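Local coordinates for protein yciF (Escherichia coli, PDB 2GS4) that forms a homodimer of helical subunits related to ferritin and rubrerythrin and probably serves as a metal-binding protein in the stress response, at residues 74-82 and 107-115; 114-125 and 133-141. All coordinates share one frame; numbering follows the deposited sequence.

Contact 1. Residues 74-82 and 107-115; sequences KCVAMEGLI and QKVEHYEIA
The contact between Tyr112 and the row Cys75, Ala77, Met78 and Leu81 is a buried helix-helix packing in which the start of helix 76-89 lies nearly antiparallel to the middle of helix 95-126, at 164°. The axes of the two segments come no closer than 10.0 Å, and the gap is filled by long side chains, Tyr112 foremost. With CG anti to the backbone N (chi1 -180°), the Tyr112 ring extends to the start of the neighbouring helix, where its hydroxyl end arrives beside two groups. Cys75 SG lies 3.1 Å from Tyr112 OH, meeting the phenol obliquely in a sulfur-aromatic contact, and Ala77 CB comes within 3.4 Å of Tyr112 CE1. Nearer the root of the side chain, the methyl Leu81 CD1 touches Tyr112 CB at 3.5 Å, while Leu81 CB rests on Val109 CG2. Selenomethionine Met78 is bent at both chi2 (59°) and chi3, a fold that brings its CE against Val109 CG1 and Tyr112 CD2, and to 3.3 Å from Glu113 OE2.

Cys75 has a second task: as N-cap of helix 76-89, its SG accepts a capping hydrogen bond from Met78 N at 3.5 Å, while its own backbone is held by Ser19 and Gln23 of helix 6-33. On the outer flank, Lys108 pairs with Glu79 of the second subunit. The arrangement is that of a short helix laid against a ferritin-like helical bundle, with one flank facing the dimer partner.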
loop_
_atom_site.group_PDB
_atom_site.type_symbol
_atom_site.label_atom_id
_atom_site.label_comp_id
_atom_site.label_asym_id
_atom_site.label_seq_id
_atom_site.Cartn_x
_atom_site.Cartn_y
_atom_site.Cartn_z
ATOM N N LYS A 74 1.709 12.283 -2.525
ATOM C CA LYS A 74 2.459 11.198 -3.143
ATOM C C LYS A 74 2.023 9.914 -2.441
ATOM O O LYS A 74 2.117 9.807 -1.220
ATOM C CB LYS A 74 3.966 11.404 -2.951
ATOM C CG LYS A 74 4.850 10.455 -3.786
ATOM C CD LYS A 74 5.345 11.131 -5.065
ATOM C CE LYS A 74 6.116 10.169 -5.953
ATOM N NZ LYS A 74 7.205 9.448 -5.228
ATOM N N CYS A 75 1.530 8.953 -3.213
ATOM C CA CYS A 75 1.087 7.675 -2.668
ATOM C C CYS A 75 2.333 6.833 -2.399
ATOM O O CYS A 75 2.960 6.305 -3.326
ATOM C CB CYS A 75 0.157 6.969 -3.665
ATOM S SG CYS A 75 -0.388 5.316 -3.171
ATOM N N VAL A 76 2.676 6.716 -1.119
ATOM C CA VAL A 76 3.848 5.971 -0.679
ATOM C C VAL A 76 3.739 4.473 -0.964
ATOM O O VAL A 76 4.741 3.814 -1.245
ATOM C CB VAL A 76 4.088 6.242 0.827
ATOM C CG1 VAL A 76 5.136 5.310 1.390
ATOM C CG2 VAL A 76 4.536 7.695 0.995
ATOM N N ALA A 77 2.525 3.937 -0.893
ATOM C CA ALA A 77 2.312 2.522 -1.162
ATOM C C ALA A 77 2.709 2.202 -2.608
ATOM O O ALA A 77 3.485 1.286 -2.846
ATOM C CB ALA A 77 0.853 2.156 -0.921
HETATM N N MSE A 78 2.184 2.952 -3.573
HETATM C CA MSE A 78 2.534 2.676 -4.967
HETATM C C MSE A 78 4.019 2.864 -5.229
HETATM O O MSE A 78 4.618 2.119 -6.002
HETATM C CB MSE A 78 1.750 3.569 -5.932
HETATM C CG MSE A 78 2.105 3.282 -7.390
HETATM SE SE MSE A 78 1.754 1.449 -7.894
HETATM C CE MSE A 78 -0.159 1.606 -8.139
ATOM N N GLU A 79 4.603 3.875 -4.593
ATOM C CA GLU A 79 6.021 4.179 -4.738
ATOM C C GLU A 79 6.830 2.932 -4.357
ATOM O O GLU A 79 7.767 2.548 -5.063
ATOM C CB GLU A 79 6.365 5.377 -3.837
ATOM C CG GLU A 79 7.792 5.873 -3.844
ATOM C CD GLU A 79 7.978 7.036 -2.870
ATOM O OE1 GLU A 79 8.159 8.186 -3.325
ATOM O OE2 GLU A 79 7.927 6.799 -1.643
ATOM N N GLY A 80 6.450 2.291 -3.255
ATOM C CA GLY A 80 7.153 1.095 -2.828
ATOM C C GLY A 80 6.971 -0.060 -3.803
ATOM O O GLY A 80 7.921 -0.785 -4.097
ATOM N N LEU A 81 5.752 -0.228 -4.315
ATOM C CA LEU A 81 5.462 -1.309 -5.252
ATOM C C LEU A 81 6.230 -1.117 -6.559
ATOM O O LEU A 81 6.639 -2.089 -7.207
ATOM C CB LEU A 81 3.950 -1.380 -5.515
ATOM C CG LEU A 81 3.132 -1.777 -4.278
ATOM C CD1 LEU A 81 1.630 -1.703 -4.561
ATOM C CD2 LEU A 81 3.524 -3.180 -3.860
ATOM N N ILE A 82 6.434 0.144 -6.930
ATOM C CA ILE A 82 7.160 0.464 -8.142
ATOM C C ILE A 82 8.659 0.238 -7.900
ATOM O O ILE A 82 9.369 -0.237 -8.784
ATOM C CB ILE A 82 6.803 1.904 -8.592
ATOM C CG1 ILE A 82 5.413 1.864 -9.248
ATOM C CG2 ILE A 82 7.865 2.471 -9.522
ATOM C CD1 ILE A 82 4.793 3.204 -9.584
ATOM N N GLN A 107 1.757 -8.209 -10.712
ATOM C CA GLN A 107 0.554 -8.752 -10.089
ATOM C C GLN A 107 0.370 -8.151 -8.690
ATOM O O GLN A 107 -0.752 -8.060 -8.192
ATOM C CB GLN A 107 0.631 -10.280 -10.007
ATOM C CG GLN A 107 0.545 -10.989 -11.357
ATOM C CD GLN A 107 0.742 -12.495 -11.222
ATOM O OE1 GLN A 107 -0.099 -13.284 -11.640
ATOM N NE2 GLN A 107 1.857 -12.891 -10.627
ATOM N N LYS A 108 1.477 -7.757 -8.060
ATOM C CA LYS A 108 1.420 -7.135 -6.734
ATOM C C LYS A 108 0.810 -5.749 -6.911
ATOM O O LYS A 108 0.001 -5.304 -6.096
ATOM C CB LYS A 108 2.828 -7.017 -6.122
ATOM C CG LYS A 108 3.428 -8.336 -5.616
ATOM C CD LYS A 108 2.642 -8.878 -4.432
ATOM C CE LYS A 108 3.301 -10.121 -3.839
ATOM N NZ LYS A 108 2.577 -10.574 -2.616
ATOM N N VAL A 109 1.222 -5.067 -7.977
ATOM C CA VAL A 109 0.697 -3.743 -8.282
ATOM C C VAL A 109 -0.805 -3.911 -8.527
ATOM O O VAL A 109 -1.609 -3.099 -8.066
ATOM C CB VAL A 109 1.415 -3.118 -9.529
ATOM C CG1 VAL A 109 0.570 -1.981 -10.121
ATOM C CG2 VAL A 109 2.774 -2.573 -9.125
ATOM N N GLU A 110 -1.197 -4.986 -9.205
ATOM C CA GLU A 110 -2.619 -5.208 -9.457
ATOM C C GLU A 110 -3.393 -5.565 -8.187
ATOM O O GLU A 110 -4.538 -5.152 -8.028
ATOM C CB GLU A 110 -2.840 -6.282 -10.530
ATOM C CG GLU A 110 -2.412 -5.841 -11.934
ATOM C CD GLU A 110 -2.873 -4.432 -12.280
ATOM O OE1 GLU A 110 -4.095 -4.178 -12.300
ATOM O OE2 GLU A 110 -2.002 -3.578 -12.533
ATOM N N HIS A 111 -2.782 -6.320 -7.279
ATOM C CA HIS A 111 -3.467 -6.670 -6.037
ATOM C C HIS A 111 -3.838 -5.353 -5.355
ATOM O O HIS A 111 -4.969 -5.169 -4.895
ATOM C CB HIS A 111 -2.550 -7.506 -5.135
ATOM C CG HIS A 111 -3.142 -7.835 -3.797
ATOM N ND1 HIS A 111 -3.418 -9.126 -3.400
ATOM C CD2 HIS A 111 -3.489 -7.040 -2.756
ATOM C CE1 HIS A 111 -3.907 -9.113 -2.173
ATOM N NE2 HIS A 111 -3.960 -7.861 -1.758
ATOM N N TYR A 112 -2.884 -4.429 -5.319
ATOM C CA TYR A 112 -3.099 -3.127 -4.704
ATOM C C TYR A 112 -4.174 -2.309 -5.426
ATOM O O TYR A 112 -5.071 -1.764 -4.798
ATOM C CB TYR A 112 -1.793 -2.333 -4.694
ATOM C CG TYR A 112 -1.897 -0.955 -4.073
ATOM C CD1 TYR A 112 -1.850 -0.785 -2.691
ATOM C CD2 TYR A 112 -2.019 0.182 -4.872
ATOM C CE1 TYR A 112 -1.917 0.485 -2.119
ATOM C CE2 TYR A 112 -2.087 1.453 -4.313
ATOM C CZ TYR A 112 -2.032 1.597 -2.936
ATOM O OH TYR A 112 -2.067 2.854 -2.377
ATOM N N GLU A 113 -4.086 -2.224 -6.746
ATOM C CA GLU A 113 -5.061 -1.435 -7.492
ATOM C C GLU A 113 -6.485 -1.948 -7.363
ATOM O O GLU A 113 -7.412 -1.174 -7.120
ATOM C CB GLU A 113 -4.640 -1.349 -8.955
ATOM C CG GLU A 113 -3.369 -0.532 -9.136
ATOM C CD GLU A 113 -3.628 0.964 -9.099
ATOM O OE1 GLU A 113 -4.044 1.513 -10.139
ATOM O OE2 GLU A 113 -3.433 1.586 -8.033
ATOM N N ILE A 114 -6.658 -3.257 -7.506
ATOM C CA ILE A 114 -7.969 -3.873 -7.384
ATOM C C ILE A 114 -8.590 -3.572 -6.014
ATOM O O ILE A 114 -9.731 -3.119 -5.926
ATOM C CB ILE A 114 -7.856 -5.394 -7.631
ATOM C CG1 ILE A 114 -7.609 -5.627 -9.127
ATOM C CG2 ILE A 114 -9.093 -6.118 -7.125
ATOM C CD1 ILE A 114 -7.214 -7.043 -9.498
ATOM N N ALA A 115 -7.831 -3.802 -4.948
ATOM C CA ALA A 115 -8.325 -3.530 -3.608
ATOM C C ALA A 115 -8.660 -2.043 -3.455
ATOM O O ALA A 115 -9.642 -1.696 -2.791
ATOM C CB ALA A 115 -7.283 -3.960 -2.564
#

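Contact 2. Residues 114-125 and 133-141; sequences IASYGTLATLAE and AKLLKETLE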
loop_
_atom_site.group_PDB
_atom_site.type_symbol
_atom_site.label_atom_id
_atom_site.label_comp_id
_atom_site.label_asym_id
_atom_site.label_seq_id
_atom_site.Cartn_x
_atom_site.Cartn_y
_atom_site.Cartn_z
ATOM N N ILE A 114 -6.658 -3.257 -7.506
ATOM C CA ILE A 114 -7.969 -3.873 -7.384
ATOM C C ILE A 114 -8.590 -3.572 -6.014
ATOM O O ILE A 114 -9.731 -3.119 -5.926
ATOM C CB ILE A 114 -7.856 -5.394 -7.631
ATOM C CG1 ILE A 114 -7.609 -5.627 -9.127
ATOM C CG2 ILE A 114 -9.093 -6.118 -7.125
ATOM C CD1 ILE A 114 -7.214 -7.043 -9.498
ATOM N N ALA A 115 -7.831 -3.802 -4.948
ATOM C CA ALA A 115 -8.325 -3.530 -3.608
ATOM C C ALA A 115 -8.660 -2.043 -3.455
ATOM O O ALA A 115 -9.642 -1.696 -2.791
ATOM C CB ALA A 115 -7.283 -3.960 -2.564
ATOM N N SER A 116 -7.848 -1.173 -4.064
ATOM C CA SER A 116 -8.069 0.276 -3.997
ATOM C C SER A 116 -9.390 0.695 -4.649
ATOM O O SER A 116 -10.176 1.441 -4.074
ATOM C CB SER A 116 -6.930 1.037 -4.693
ATOM O OG SER A 116 -5.830 1.256 -3.830
ATOM N N TYR A 117 -9.621 0.225 -5.868
ATOM C CA TYR A 117 -10.843 0.577 -6.580
ATOM C C TYR A 117 -12.072 -0.107 -5.996
ATOM O O TYR A 117 -13.184 0.412 -6.094
ATOM C CB TYR A 117 -10.678 0.267 -8.074
ATOM C CG TYR A 117 -9.939 1.373 -8.803
ATOM C CD1 TYR A 117 -10.599 2.537 -9.192
ATOM C CD2 TYR A 117 -8.575 1.266 -9.077
ATOM C CE1 TYR A 117 -9.923 3.569 -9.842
ATOM C CE2 TYR A 117 -7.888 2.292 -9.723
ATOM C CZ TYR A 117 -8.569 3.438 -10.105
ATOM O OH TYR A 117 -7.903 4.445 -10.763
ATOM N N GLY A 118 -11.877 -1.276 -5.392
ATOM C CA GLY A 118 -12.997 -1.965 -4.783
ATOM C C GLY A 118 -13.478 -1.077 -3.648
ATOM O O GLY A 118 -14.672 -0.824 -3.498
ATOM N N THR A 119 -12.525 -0.576 -2.868
ATOM C CA THR A 119 -12.810 0.303 -1.737
ATOM C C THR A 119 -13.450 1.623 -2.189
ATOM O O THR A 119 -14.461 2.046 -1.634
ATOM C CB THR A 119 -11.508 0.593 -0.933
ATOM O OG1 THR A 119 -11.024 -0.627 -0.351
ATOM C CG2 THR A 119 -11.767 1.607 0.169
ATOM N N LEU A 120 -12.873 2.262 -3.205
ATOM C CA LEU A 120 -13.401 3.534 -3.706
ATOM C C LEU A 120 -14.811 3.394 -4.282
ATOM O O LEU A 120 -15.667 4.250 -4.054
ATOM C CB LEU A 120 -12.461 4.129 -4.769
ATOM C CG LEU A 120 -11.133 4.709 -4.266
ATOM C CD1 LEU A 120 -10.196 4.960 -5.443
ATOM C CD2 LEU A 120 -11.392 6.005 -3.506
ATOM N N ALA A 121 -15.053 2.318 -5.022
ATOM C CA ALA A 121 -16.366 2.083 -5.616
ATOM C C ALA A 121 -17.442 1.909 -4.538
ATOM O O ALA A 121 -18.543 2.451 -4.665
ATOM C CB ALA A 121 -16.317 0.858 -6.519
ATOM N N THR A 122 -17.122 1.160 -3.480
ATOM C CA THR A 122 -18.072 0.935 -2.386
ATOM C C THR A 122 -18.334 2.247 -1.642
ATOM O O THR A 122 -19.485 2.575 -1.340
ATOM C CB THR A 122 -17.552 -0.160 -1.393
ATOM O OG1 THR A 122 -17.405 -1.407 -2.085
ATOM C CG2 THR A 122 -18.527 -0.367 -0.239
ATOM N N LEU A 123 -17.279 3.008 -1.363
ATOM C CA LEU A 123 -17.436 4.283 -0.672
ATOM C C LEU A 123 -18.294 5.221 -1.516
ATOM O O LEU A 123 -19.226 5.842 -1.014
ATOM C CB LEU A 123 -16.076 4.925 -0.393
ATOM C CG LEU A 123 -15.227 4.201 0.654
ATOM C CD1 LEU A 123 -13.956 4.993 0.910
ATOM C CD2 LEU A 123 -16.017 4.046 1.947
ATOM N N ALA A 124 -17.984 5.317 -2.803
ATOM C CA ALA A 124 -18.754 6.172 -3.693
ATOM C C ALA A 124 -20.218 5.738 -3.656
ATOM O O ALA A 124 -21.113 6.576 -3.556
ATOM C CB ALA A 124 -18.209 6.084 -5.120
ATOM N N GLU A 125 -20.462 4.432 -3.726
ATOM C CA GLU A 125 -21.832 3.927 -3.691
ATOM C C GLU A 125 -22.537 4.315 -2.405
ATOM O O GLU A 125 -23.681 4.778 -2.417
ATOM C CB GLU A 125 -21.854 2.410 -3.818
ATOM C CG GLU A 125 -22.275 1.934 -5.185
ATOM C CD GLU A 125 -22.336 0.428 -5.280
ATOM O OE1 GLU A 125 -21.279 -0.219 -5.137
ATOM O OE2 GLU A 125 -23.442 -0.109 -5.494
ATOM N N ALA A 133 -19.597 5.658 -8.667
ATOM C CA ALA A 133 -19.541 4.215 -8.425
ATOM C C ALA A 133 -19.450 3.417 -9.722
ATOM O O ALA A 133 -18.678 2.463 -9.823
ATOM C CB ALA A 133 -20.759 3.767 -7.629
ATOM N N LYS A 134 -20.246 3.808 -10.710
ATOM C CA LYS A 134 -20.267 3.124 -11.993
ATOM C C LYS A 134 -18.902 3.225 -12.660
ATOM O O LYS A 134 -18.390 2.247 -13.204
ATOM C CB LYS A 134 -21.336 3.743 -12.900
ATOM C CG LYS A 134 -22.656 4.062 -12.203
ATOM C CD LYS A 134 -23.365 2.822 -11.656
ATOM C CE LYS A 134 -23.076 2.582 -10.175
ATOM N NZ LYS A 134 -23.551 3.687 -9.289
ATOM N N LEU A 135 -18.318 4.416 -12.617
ATOM C CA LEU A 135 -17.014 4.639 -13.217
ATOM C C LEU A 135 -15.928 3.853 -12.514
ATOM O O LEU A 135 -15.088 3.234 -13.154
ATOM C CB LEU A 135 -16.661 6.119 -13.171
ATOM C CG LEU A 135 -17.585 6.978 -14.020
ATOM C CD1 LEU A 135 -17.286 8.435 -13.763
ATOM C CD2 LEU A 135 -17.405 6.620 -15.491
ATOM N N LEU A 136 -15.941 3.893 -11.188
ATOM C CA LEU A 136 -14.932 3.185 -10.426
ATOM C C LEU A 136 -15.030 1.678 -10.628
ATOM O O LEU A 136 -14.009 0.988 -10.618
ATOM C CB LEU A 136 -15.043 3.559 -8.945
ATOM C CG LEU A 136 -14.742 5.038 -8.662
ATOM C CD1 LEU A 136 -15.332 5.430 -7.323
ATOM C CD2 LEU A 136 -13.236 5.286 -8.695
ATOM N N LYS A 137 -16.242 1.158 -10.821
ATOM C CA LYS A 137 -16.378 -0.274 -11.040
ATOM C C LYS A 137 -15.833 -0.617 -12.428
ATOM O O LYS A 137 -15.396 -1.744 -12.671
ATOM C CB LYS A 137 -17.842 -0.717 -10.863
ATOM C CG LYS A 137 -18.215 -0.922 -9.378
ATOM C CD LYS A 137 -19.720 -1.015 -9.144
ATOM C CE LYS A 137 -20.070 -0.956 -7.651
ATOM N NZ LYS A 137 -19.742 -2.191 -6.876
ATOM N N GLU A 138 -15.838 0.361 -13.333
ATOM C CA GLU A 138 -15.312 0.127 -14.670
ATOM C C GLU A 138 -13.802 -0.042 -14.585
ATOM O O GLU A 138 -13.233 -0.921 -15.229
ATOM C CB GLU A 138 -15.683 1.279 -15.612
ATOM C CG GLU A 138 -17.167 1.281 -15.940
ATOM C CD GLU A 138 -17.561 2.357 -16.930
ATOM O OE1 GLU A 138 -18.740 2.362 -17.343
ATOM O OE2 GLU A 138 -16.706 3.197 -17.295
ATOM N N THR A 139 -13.144 0.788 -13.791
ATOM C CA THR A 139 -11.706 0.653 -13.661
ATOM C C THR A 139 -11.421 -0.642 -12.917
ATOM O O THR A 139 -10.535 -1.405 -13.299
ATOM C CB THR A 139 -11.093 1.834 -12.910
ATOM O OG1 THR A 139 -11.241 3.021 -13.698
ATOM C CG2 THR A 139 -9.608 1.592 -12.669
ATOM N N LEU A 140 -12.198 -0.905 -11.870
ATOM C CA LEU A 140 -12.016 -2.127 -11.103
ATOM C C LEU A 140 -11.986 -3.334 -12.034
ATOM O O LEU A 140 -11.073 -4.147 -11.974
ATOM C CB LEU A 140 -13.144 -2.309 -10.088
ATOM C CG LEU A 140 -13.113 -3.654 -9.358
ATOM C CD1 LEU A 140 -11.803 -3.791 -8.591
ATOM C CD2 LEU A 140 -14.298 -3.766 -8.421
ATOM N N GLU A 141 -12.974 -3.435 -12.915
ATOM C CA GLU A 141 -13.038 -4.567 -13.833
ATOM C C GLU A 141 -11.871 -4.628 -14.819
ATOM O O GLU A 141 -11.417 -5.718 -15.171
ATOM C CB GLU A 141 -14.375 -4.565 -14.585
ATOM C CG GLU A 141 -15.584 -4.593 -13.655
ATOM C CD GLU A 141 -15.534 -5.739 -12.652
ATOM O OE1 GLU A 141 -16.083 -5.573 -11.542
ATOM O OE2 GLU A 141 -14.958 -6.802 -12.974
HETATM O O HOH W 1 -9.854 5.145 -12.711
#
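Leu136 enters a hole formed by Tyr117, Leu120, Ala121 and Ala124, a knob-into-hole fit at the centre of two nearly antiparallel helical segments, 114-125 and 133-141, whose axes approach to 8.3 Å. Its two methyls part company there: Leu136 CD1 reaches Ala124 CB at 3.7 Å, whereas Leu136 CD2 meets the edge of the Tyr117 ring at CD1. Small residues permit this closeness, Ala121 CB resting on Leu136 CB at 3.8 Å. Leu140 CD1 lies 3.4 Å from Ile114 O, and Leu140 CB backs onto Tyr117 CB. Thr139 closes off the tight region by setting CG2 3.3 Å above the centroid of the Tyr117 ring, 12° off its normal, in a CH-pi contact. CG2 stands anti to the Thr139 backbone N, and OG1, beside that N (chi1 -66°), shares a water with Tyr117 OH, to which the water donates at 2.8 Å. The same hydroxyls also bond to Arg57 and Glu21, respectively. An alanine in place of Tyr117 is likely to deprive the Thr139 methyl of its aromatic face, open a gap beside Leu136 CD2 and leave Glu21 without its phenol partner.

Toward the partly exposed margin the fit is looser. At the far end Glu125 reaches across Lys137 in a salt bridge whose carboxylate oxygen is less surely placed. Tyr117 and Leu120 continue inward onto Thr17 of helix 6-33, Tyr117 touches Ile58 and Thr139 touches Gln54 of helix 38-63, and Thr119 packs on His12 and Thr122 on Val9 of the second subunit.

How the contacts relate
From the N terminus, helices 6-33 and 38-63 come first, and both contacts are built by what follows. Contact 1 closes a loop of 24 intervening residues, mostly helical, bringing helix 95-126 back along helix 76-89. Contact 2 then closes the much shorter turn between helix 95-126 and helix 130-159. The two are in series and neither nest nor cross; they follow one another along helix 95-126, sharing Ile114 and Ala115 in sequence, with centres about 15 Å apart. That helix thus ties the short helix 76-89 to the last one of the bundle, and each contact has a flank on the second subunit.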